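Local structure of GCN5-related N-acetyltransferase (Ralstonia eutropha JMP134, 2Q0Y) at residues R19-R24 against N92-P97; A66-M71 against G88-L93; I104-M109 against Y136-W141. The protein probably transfers acyl groups, as do other GCN5-related N-acetyltransferases, and binds zinc and magnesium ions. All blocks are in the same frame, centred on the assembly; numbering follows the deposited sequence.

Contact 1 (R19-R24 against N92-P97); sequences REAMFR and NLYVDP. With FMT (formic acid), chain G.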
loop_
_atom_site.group_PDB
_atom_site.type_symbol
_atom_site.label_atom_id
_atom_site.label_comp_id
_atom_site.label_asym_id
_atom_site.label_seq_id
_atom_site.Cartn_x
_atom_site.Cartn_y
_atom_site.Cartn_z
ATOM N N ARG A 19 11.870 11.323 -8.755
ATOM C CA ARG A 19 11.763 10.624 -7.491
ATOM C C ARG A 19 12.753 11.179 -6.475
ATOM O O ARG A 19 12.380 11.467 -5.344
ATOM C CB ARG A 19 11.977 9.126 -7.689
ATOM C CG ARG A 19 11.758 8.278 -6.439
ATOM C CD ARG A 19 11.678 6.816 -6.780
ATOM N NE ARG A 19 11.359 5.957 -5.638
ATOM C CZ ARG A 19 10.138 5.746 -5.152
ATOM N NH1 ARG A 19 9.087 6.388 -5.644
ATOM N NH2 ARG A 19 9.970 4.937 -4.131
ATOM N N GLU A 20 14.019 11.312 -6.860
ATOM C CA GLU A 20 15.045 11.810 -5.946
ATOM C C GLU A 20 14.727 13.236 -5.491
ATOM O O GLU A 20 14.797 13.553 -4.286
ATOM C CB GLU A 20 16.410 11.750 -6.632
ATOM C CG GLU A 20 17.595 12.194 -5.791
ATOM C CD GLU A 20 18.926 11.832 -6.437
ATOM O OE1 GLU A 20 19.139 10.644 -6.786
ATOM O OE2 GLU A 20 19.768 12.737 -6.584
ATOM N N ALA A 21 14.374 14.094 -6.451
ATOM C CA ALA A 21 14.103 15.516 -6.140
ATOM C C ALA A 21 12.899 15.660 -5.194
ATOM O O ALA A 21 12.952 16.429 -4.233
ATOM C CB ALA A 21 13.890 16.338 -7.426
HETATM N N MSE A 22 11.835 14.912 -5.477
HETATM C CA MSE A 22 10.624 14.886 -4.646
HETATM C C MSE A 22 10.946 14.500 -3.198
HETATM O O MSE A 22 10.549 15.180 -2.254
HETATM C CB MSE A 22 9.602 13.915 -5.250
HETATM C CG MSE A 22 8.353 13.684 -4.430
HETATM SE SE MSE A 22 7.329 12.149 -5.018
HETATM C CE MSE A 22 8.518 10.735 -4.358
ATOM N N PHE A 23 11.678 13.404 -3.022
ATOM C CA PHE A 23 12.053 12.970 -1.672
ATOM C C PHE A 23 13.056 13.895 -0.991
ATOM O O PHE A 23 12.980 14.108 0.223
ATOM C CB PHE A 23 12.604 11.539 -1.705
ATOM C CG PHE A 23 11.553 10.457 -1.806
ATOM C CD1 PHE A 23 10.482 10.413 -0.914
ATOM C CD2 PHE A 23 11.663 9.455 -2.760
ATOM C CE1 PHE A 23 9.552 9.400 -0.974
ATOM C CE2 PHE A 23 10.722 8.446 -2.833
ATOM C CZ PHE A 23 9.669 8.420 -1.934
ATOM N N ARG A 24 14.010 14.441 -1.737
ATOM C CA ARG A 24 14.996 15.340 -1.150
ATOM C C ARG A 24 14.291 16.573 -0.629
ATOM O O ARG A 24 14.532 17.021 0.493
ATOM C CB ARG A 24 16.042 15.743 -2.182
ATOM C CG ARG A 24 17.103 16.696 -1.675
ATOM C CD ARG A 24 18.149 16.974 -2.753
ATOM N NE ARG A 24 17.532 17.484 -3.982
ATOM C CZ ARG A 24 17.969 17.251 -5.223
ATOM N NH1 ARG A 24 19.067 16.524 -5.446
ATOM N NH2 ARG A 24 17.303 17.757 -6.260
ATOM N N ASN A 92 5.593 9.542 -7.466
ATOM C CA ASN A 92 6.594 10.342 -8.165
ATOM C C ASN A 92 6.082 11.604 -8.858
ATOM O O ASN A 92 6.655 12.035 -9.854
ATOM C CB ASN A 92 7.365 9.491 -9.188
ATOM C CG ASN A 92 8.175 8.398 -8.547
ATOM O OD1 ASN A 92 8.626 8.532 -7.412
ATOM N ND2 ASN A 92 8.366 7.301 -9.271
ATOM N N LEU A 93 5.044 12.231 -8.306
ATOM C CA LEU A 93 4.632 13.555 -8.782
ATOM C C LEU A 93 5.699 14.573 -8.407
ATOM O O LEU A 93 5.984 14.786 -7.216
ATOM C CB LEU A 93 3.287 13.974 -8.181
ATOM C CG LEU A 93 2.834 15.404 -8.560
ATOM C CD1 LEU A 93 2.712 15.583 -10.064
ATOM C CD2 LEU A 93 1.531 15.764 -7.897
ATOM N N TYR A 94 6.281 15.194 -9.427
ATOM C CA TYR A 94 7.290 16.226 -9.235
ATOM C C TYR A 94 7.032 17.338 -10.231
ATOM O O TYR A 94 6.821 17.074 -11.424
ATOM C CB TYR A 94 8.710 15.706 -9.408
ATOM C CG TYR A 94 9.740 16.768 -9.061
ATOM C CD1 TYR A 94 9.973 17.128 -7.724
ATOM C CD2 TYR A 94 10.437 17.448 -10.053
ATOM C CE1 TYR A 94 10.895 18.108 -7.402
ATOM C CE2 TYR A 94 11.350 18.439 -9.748
ATOM C CZ TYR A 94 11.580 18.773 -8.410
ATOM O OH TYR A 94 12.493 19.753 -8.116
ATOM N N VAL A 95 7.067 18.574 -9.739
ATOM C CA VAL A 95 6.948 19.749 -10.596
ATOM C C VAL A 95 8.165 20.661 -10.413
ATOM O O VAL A 95 8.527 21.019 -9.288
ATOM C CB VAL A 95 5.643 20.546 -10.305
ATOM C CG1 VAL A 95 5.519 21.731 -11.237
ATOM C CG2 VAL A 95 4.405 19.676 -10.425
ATOM N N ASP A 96 8.787 21.062 -11.519
ATOM C CA ASP A 96 9.917 21.999 -11.488
ATOM C C ASP A 96 9.606 23.176 -10.555
ATOM O O ASP A 96 8.557 23.779 -10.669
ATOM C CB ASP A 96 10.216 22.544 -12.885
ATOM C CG ASP A 96 11.286 23.616 -12.880
ATOM O OD1 ASP A 96 12.460 23.263 -12.695
ATOM O OD2 ASP A 96 10.967 24.813 -13.061
ATOM N N PRO A 97 10.525 23.501 -9.628
ATOM C CA PRO A 97 10.318 24.554 -8.658
ATOM C C PRO A 97 9.963 25.934 -9.201
ATOM O O PRO A 97 9.355 26.733 -8.482
ATOM C CB PRO A 97 11.665 24.610 -7.929
ATOM C CG PRO A 97 12.211 23.298 -8.035
ATOM C CD PRO A 97 11.780 22.780 -9.367
HETATM C C FMT G . 6.615 5.395 -3.961
HETATM O O1 FMT G . 6.929 4.410 -3.353
HETATM O O2 FMT G . 6.906 6.485 -3.536
#
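Arg19 of helix 12-25 reaches past the amide oxygen of Asn92, the two side chains crossing obliquely, and its aliphatic part lies against the same oxygen that its tip binds. Asn92 OD1 is 3.4 Å from Arg19 CB and 3.3 Å from Arg19 CG, and CD passes it slightly farther off. With CG anti to the backbone N (chi1 -175°), the extended chain carries NH1 to Asn92 OD1, with the guanidinium turned steeply against the amide plane. There Arg19 NH1 donates to Asn92 OD1 at 2.8 Å (N-H...O 151°); the acceptor lies close to the guanidinium plane, whereas the donor is moderately tilted from the carbonyl plane. Arg19 NH2 gives a fairly straight bond to O1 of a bound formic acid molecule, probably from the crystallisation liquor, at 3.2 Å, while NH1 to its O2 is weak. One guanidinium face is covered by Phe23 CE2, and NH2 also bonds to Pro77 O of the second subunit, so several partners fix the group's rotation. Asn92 ND2 is satisfied by Tyr53 OH.

One turn on, selenomethionine Met22 crosses Asn92, its SE 3.7 Å from Asn92 CA. Ala21 CB sits over a face of Tyr94, 3.8 Å from the ring centroid, a CH-pi contact; Tyr94 OH bonds to Glu25. Segment 19-24 runs at 80° to strand 92-95, part of the first helix of a GNAT fold packed across the central sheet.

Contact 2 (A66-M71 against G88-L93); sequences AGIGLM and GYILNL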
loop_
_atom_site.group_PDB
_atom_site.type_symbol
_atom_site.label_atom_id
_atom_site.label_comp_id
_atom_site.label_asym_id
_atom_site.label_seq_id
_atom_site.Cartn_x
_atom_site.Cartn_y
_atom_site.Cartn_z
ATOM N N ALA A 66 7.729 18.503 -15.507
ATOM C CA ALA A 66 6.996 17.796 -14.461
ATOM C C ALA A 66 6.618 16.411 -14.933
ATOM O O ALA A 66 6.550 16.137 -16.128
ATOM C CB ALA A 66 5.743 18.553 -14.079
ATOM N N GLY A 67 6.324 15.541 -13.978
ATOM C CA GLY A 67 5.904 14.196 -14.295
ATOM C C GLY A 67 5.112 13.586 -13.169
ATOM O O GLY A 67 5.154 14.067 -12.034
ATOM N N ILE A 68 4.395 12.520 -13.496
ATOM C CA ILE A 68 3.650 11.735 -12.528
ATOM C C ILE A 68 3.710 10.270 -12.944
ATOM O O ILE A 68 3.844 9.945 -14.138
ATOM C CB ILE A 68 2.198 12.247 -12.386
ATOM C CG1 ILE A 68 1.522 11.691 -11.117
ATOM C CG2 ILE A 68 1.390 11.943 -13.662
ATOM C CD1 ILE A 68 0.203 12.411 -10.800
ATOM N N GLY A 69 3.657 9.392 -11.948
ATOM C CA GLY A 69 3.670 7.951 -12.182
ATOM C C GLY A 69 2.381 7.319 -11.694
ATOM O O GLY A 69 1.781 7.791 -10.721
ATOM N N LEU A 70 1.975 6.228 -12.339
ATOM C CA LEU A 70 0.807 5.474 -11.911
ATOM C C LEU A 70 0.977 3.981 -12.162
ATOM O O LEU A 70 1.617 3.561 -13.117
ATOM C CB LEU A 70 -0.475 6.003 -12.573
ATOM C CG LEU A 70 -0.723 5.857 -14.064
ATOM C CD1 LEU A 70 -1.462 4.541 -14.437
ATOM C CD2 LEU A 70 -1.544 7.072 -14.568
HETATM N N MSE A 71 0.406 3.208 -11.252
HETATM C CA MSE A 71 0.418 1.764 -11.303
HETATM C C MSE A 71 -0.950 1.271 -10.893
HETATM O O MSE A 71 -1.712 1.989 -10.255
HETATM C CB MSE A 71 1.465 1.217 -10.338
HETATM C CG MSE A 71 2.858 1.786 -10.546
HETATM SE SE MSE A 71 4.039 1.161 -9.151
HETATM C CE MSE A 71 4.213 -0.423 -9.851
ATOM N N GLY A 88 -5.527 1.470 -7.655
ATOM C CA GLY A 88 -4.643 2.416 -8.314
ATOM C C GLY A 88 -3.624 2.950 -7.330
ATOM O O GLY A 88 -3.896 3.061 -6.127
ATOM N N TYR A 89 -2.436 3.267 -7.837
ATOM C CA TYR A 89 -1.376 3.848 -7.024
ATOM C C TYR A 89 -0.711 4.982 -7.811
ATOM O O TYR A 89 -0.323 4.793 -8.964
ATOM C CB TYR A 89 -0.341 2.788 -6.591
ATOM C CG TYR A 89 0.684 3.375 -5.643
ATOM C CD1 TYR A 89 0.275 3.945 -4.436
ATOM C CD2 TYR A 89 2.037 3.374 -5.935
ATOM C CE1 TYR A 89 1.171 4.516 -3.567
ATOM C CE2 TYR A 89 2.955 3.953 -5.050
ATOM C CZ TYR A 89 2.511 4.530 -3.870
ATOM O OH TYR A 89 3.390 5.122 -2.941
ATOM N N ILE A 90 -0.622 6.146 -7.192
ATOM C CA ILE A 90 0.020 7.315 -7.779
ATOM C C ILE A 90 1.317 7.566 -7.028
ATOM O O ILE A 90 1.356 7.508 -5.800
ATOM C CB ILE A 90 -0.906 8.564 -7.720
ATOM C CG1 ILE A 90 -2.174 8.299 -8.534
ATOM C CG2 ILE A 90 -0.173 9.823 -8.210
ATOM C CD1 ILE A 90 -3.190 9.393 -8.488
ATOM N N LEU A 91 2.378 7.840 -7.776
ATOM C CA LEU A 91 3.685 8.089 -7.197
ATOM C C LEU A 91 4.535 9.004 -8.074
ATOM O O LEU A 91 4.239 9.217 -9.262
ATOM C CB LEU A 91 4.440 6.776 -6.922
ATOM C CG LEU A 91 4.955 5.953 -8.098
ATOM C CD1 LEU A 91 5.962 4.906 -7.645
ATOM C CD2 LEU A 91 3.832 5.307 -8.908
ATOM N N ASN A 92 5.593 9.542 -7.466
ATOM C CA ASN A 92 6.594 10.342 -8.165
ATOM C C ASN A 92 6.082 11.604 -8.858
ATOM O O ASN A 92 6.655 12.035 -9.854
ATOM C CB ASN A 92 7.365 9.491 -9.188
ATOM C CG ASN A 92 8.175 8.398 -8.547
ATOM O OD1 ASN A 92 8.626 8.532 -7.412
ATOM N ND2 ASN A 92 8.366 7.301 -9.271
ATOM N N LEU A 93 5.044 12.231 -8.306
ATOM C CA LEU A 93 4.632 13.555 -8.782
ATOM C C LEU A 93 5.699 14.573 -8.407
ATOM O O LEU A 93 5.984 14.786 -7.216
ATOM C CB LEU A 93 3.287 13.974 -8.181
ATOM C CG LEU A 93 2.834 15.404 -8.560
ATOM C CD1 LEU A 93 2.712 15.583 -10.064
ATOM C CD2 LEU A 93 1.531 15.764 -7.897
#
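Four backbone hydrogen bonds join Gly69 to Leu91 and Met71 to Tyr89, the two hydrogen-bonded pairs of this antiparallel ladder. Gly69 N meets Leu91 O at 2.8 Å almost head-on to the carbonyl, although the hydrogen bond is bent at the hydrogen (N-H...O 138°); the return bond, Leu91 N to Gly69 O at 3.0 Å, is nearly straight at the hydrogen, but the donor stands above the carbonyl plane. Met71 N to Tyr89 O (2.9 Å) lies in the carbonyl plane, and Tyr89 N to Met71 O closes that ring. Between the rings, Leu70 and Ile90 form the non-hydrogen-bonded pair, where Leu70 CA approaches Tyr89 O at 3.2 Å as a CA-H...O contact.

Packing differs on the two faces. On the side of Leu91 and Met71, Leu91 CG sits between its backbone N and carbonyl carbon (chi1 70°), which brings CD2 over the backbone of Gly69, 3.7 Å from its C, and against Met71 CG. The SE of selenomethionine Met71 lies at the edge of the Tyr89 ring, near its plane; Tyr89 OH bonds to His127, a magnesium ligand. On the face of Ile90, Ile68 CD1 touches Ile90 CG2 at 3.7 Å, and Ile68 CB meets Leu93 CD1 at 4.1 Å.

Asn92 and Leu93 together stand opposite Ile68, and Asn92 has positive phi: this is a beta bulge. Such a bulge in this strand is a hallmark of the GNAT fold, where it accompanies the cleft that receives acetyl-CoA.

Contact 3 (I104-M109 against Y136-W141); sequences IGQALM and YARMGW. With EDO (1,2-ethanediol), chain F.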
loop_
_atom_site.group_PDB
_atom_site.type_symbol
_atom_site.label_atom_id
_atom_site.label_comp_id
_atom_site.label_asym_id
_atom_site.label_seq_id
_atom_site.Cartn_x
_atom_site.Cartn_y
_atom_site.Cartn_z
ATOM N N ILE A 104 0.031 22.877 -12.690
ATOM C CA ILE A 104 0.610 21.659 -13.282
ATOM C C ILE A 104 0.369 20.409 -12.459
ATOM O O ILE A 104 0.001 19.360 -13.015
ATOM C CB ILE A 104 2.117 21.840 -13.587
ATOM C CG1 ILE A 104 2.265 22.907 -14.666
ATOM C CG2 ILE A 104 2.765 20.516 -14.035
ATOM C CD1 ILE A 104 3.686 23.336 -14.891
ATOM N N GLY A 105 0.607 20.479 -11.154
ATOM C CA GLY A 105 0.407 19.333 -10.292
ATOM C C GLY A 105 -1.039 18.847 -10.326
ATOM O O GLY A 105 -1.306 17.656 -10.434
ATOM N N GLN A 106 -1.973 19.774 -10.242
ATOM C CA GLN A 106 -3.392 19.413 -10.325
ATOM C C GLN A 106 -3.749 18.825 -11.691
ATOM O O GLN A 106 -4.495 17.846 -11.781
ATOM C CB GLN A 106 -4.256 20.617 -9.995
ATOM C CG GLN A 106 -5.744 20.316 -10.087
ATOM C CD GLN A 106 -6.614 21.376 -9.455
ATOM O OE1 GLN A 106 -6.147 22.460 -9.112
ATOM N NE2 GLN A 106 -7.897 21.063 -9.295
ATOM N N ALA A 107 -3.174 19.384 -12.755
ATOM C CA ALA A 107 -3.390 18.870 -14.114
ATOM C C ALA A 107 -2.890 17.432 -14.275
ATOM O O ALA A 107 -3.589 16.582 -14.835
ATOM C CB ALA A 107 -2.734 19.763 -15.117
ATOM N N LEU A 108 -1.695 17.150 -13.772
ATOM C CA LEU A 108 -1.157 15.792 -13.798
ATOM C C LEU A 108 -1.975 14.843 -12.927
ATOM O O LEU A 108 -2.235 13.708 -13.324
ATOM C CB LEU A 108 0.311 15.774 -13.369
ATOM C CG LEU A 108 1.288 16.374 -14.386
ATOM C CD1 LEU A 108 2.694 16.466 -13.826
ATOM C CD2 LEU A 108 1.296 15.570 -15.666
HETATM N N MSE A 109 -2.398 15.301 -11.752
HETATM C CA MSE A 109 -3.280 14.473 -10.937
HETATM C C MSE A 109 -4.580 14.163 -11.673
HETATM O O MSE A 109 -5.073 13.039 -11.619
HETATM C CB MSE A 109 -3.581 15.138 -9.607
HETATM C CG MSE A 109 -2.431 15.124 -8.613
HETATM SE SE MSE A 109 -2.084 13.380 -7.873
HETATM C CE MSE A 109 -3.759 13.087 -6.898
ATOM N N TYR A 136 -4.082 17.561 -2.572
ATOM C CA TYR A 136 -4.783 16.284 -2.634
ATOM C C TYR A 136 -6.094 16.388 -1.867
ATOM O O TYR A 136 -7.137 15.935 -2.342
ATOM C CB TYR A 136 -3.907 15.120 -2.136
ATOM C CG TYR A 136 -2.524 15.077 -2.762
ATOM C CD1 TYR A 136 -2.318 15.431 -4.107
ATOM C CD2 TYR A 136 -1.412 14.717 -2.005
ATOM C CE1 TYR A 136 -1.049 15.407 -4.666
ATOM C CE2 TYR A 136 -0.143 14.693 -2.556
ATOM C CZ TYR A 136 0.038 15.031 -3.886
ATOM O OH TYR A 136 1.311 15.021 -4.421
ATOM N N ALA A 137 -6.052 17.007 -0.696
ATOM C CA ALA A 137 -7.255 17.178 0.096
ATOM C C ALA A 137 -8.288 17.984 -0.680
ATOM O O ALA A 137 -9.464 17.624 -0.683
ATOM C CB ALA A 137 -6.939 17.838 1.394
ATOM N N ARG A 138 -7.854 19.062 -1.329
ATOM C CA ARG A 138 -8.740 19.874 -2.176
ATOM C C ARG A 138 -9.373 19.035 -3.277
ATOM O O ARG A 138 -10.519 19.271 -3.674
ATOM C CB ARG A 138 -7.976 21.030 -2.840
ATOM C CG ARG A 138 -7.670 22.203 -1.936
ATOM C CD ARG A 138 -7.177 23.427 -2.726
ATOM N NE ARG A 138 -5.755 23.352 -3.084
ATOM C CZ ARG A 138 -5.261 23.282 -4.324
ATOM N NH1 ARG A 138 -6.058 23.273 -5.398
ATOM N NH2 ARG A 138 -3.940 23.227 -4.492
HETATM N N MSE A 139 -8.611 18.071 -3.782
HETATM C CA MSE A 139 -9.060 17.215 -4.868
HETATM C C MSE A 139 -9.816 15.965 -4.388
HETATM O O MSE A 139 -10.076 15.066 -5.185
HETATM C CB MSE A 139 -7.868 16.809 -5.719
HETATM C CG MSE A 139 -7.169 17.966 -6.442
HETATM SE SE MSE A 139 -5.758 17.240 -7.583
HETATM C CE MSE A 139 -6.923 16.284 -8.839
ATOM N N GLY A 140 -10.171 15.918 -3.102
ATOM C CA GLY A 140 -11.064 14.880 -2.586
ATOM C C GLY A 140 -10.382 13.627 -2.082
ATOM O O GLY A 140 -11.026 12.577 -1.915
ATOM N N TRP A 141 -9.075 13.732 -1.836
ATOM C CA TRP A 141 -8.303 12.653 -1.234
ATOM C C TRP A 141 -8.426 12.735 0.296
ATOM O O TRP A 141 -8.507 13.832 0.872
ATOM C CB TRP A 141 -6.838 12.694 -1.669
ATOM C CG TRP A 141 -6.666 12.413 -3.136
ATOM C CD1 TRP A 141 -6.916 13.262 -4.170
ATOM C CD2 TRP A 141 -6.211 11.191 -3.717
ATOM N NE1 TRP A 141 -6.655 12.636 -5.367
ATOM C CE2 TRP A 141 -6.245 11.352 -5.114
ATOM C CE3 TRP A 141 -5.814 9.946 -3.186
ATOM C CZ2 TRP A 141 -5.861 10.333 -5.992
ATOM C CZ3 TRP A 141 -5.445 8.949 -4.049
ATOM C CH2 TRP A 141 -5.470 9.140 -5.438
HETATM C C1 EDO F . 1.983 22.738 -9.452
HETATM O O1 EDO F . 0.681 22.801 -9.994
HETATM C C2 EDO F . 1.955 22.052 -8.111
HETATM O O2 EDO F . 3.293 21.971 -7.622
#
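A Schellman motif ends helix 133-138 beside helix 104-118, and Met139, the first residue beyond that helix, carries much of the contact with Met109 and Gln106. The motif is defined by Trp141 N to Tyr136 O and Gly140 N to Ala137 O, with Gly140 at positive phi; the turn leaves both Met139 and Trp141 directed at the neighbouring helix. Selenomethionine Met139 lies obliquely across selenomethionine Met109, its CE 3.6 Å from Met109 CB, and its SE rests 4.0 Å from Gln106 CG.

In GNAT enzymes the start of the helix corresponding to 104-118 typically binds the pyrophosphate of coenzyme A. Here Gly105 N donates to O1 of an ethanediol, probably from the crystallisation liquor, at 2.6 Å, consistent with an anion-binding helix start.

Deeper in, Met109 bends at chi2 (-72°) and chi3 (-65°), which brings its methyl into the corner formed by Trp141 and Tyr136, oblique to both rings. Met109 CE is 3.3 Å from Trp141 NE1 and 3.9 Å from Tyr136 CD1. Its SE makes an oblique Met-aromatic contact, 4.9 Å from the Tyr136 centroid and 53° off the ring normal. The polar ends of both aromatics are engaged elsewhere: Trp141 NE1 with Glu113, Tyr136 OH with an unidentified ligand. Met139 O accepts a hydrogen bond from Lys149 of the second subunit.

Contact 2 is the buried core, its centre about 2 Å from that of the chain; contacts 1 and 3 are partly buried, their centres about 10 and 12 Å from the centre of the chain, and both also touch the second subunit. Contacts 1 and 2 share Asn92 and Leu93 on strand 86-95, and Tyr94 O probably bonds to Gly67 N just past the bulge. Contact 3 is reached through side chains: Leu93 CD2 packs on Tyr136 OH, and Ala66 on Ile104 and Leu108. The chemistry follows position. Paired backbone bonds dominate within the sheet, one buried arginine-amide bond with aromatic packing holds the helix of contact 1, and contact 3 has no hydrogen bond between its segments, relying on selenomethionines and aromatic rings.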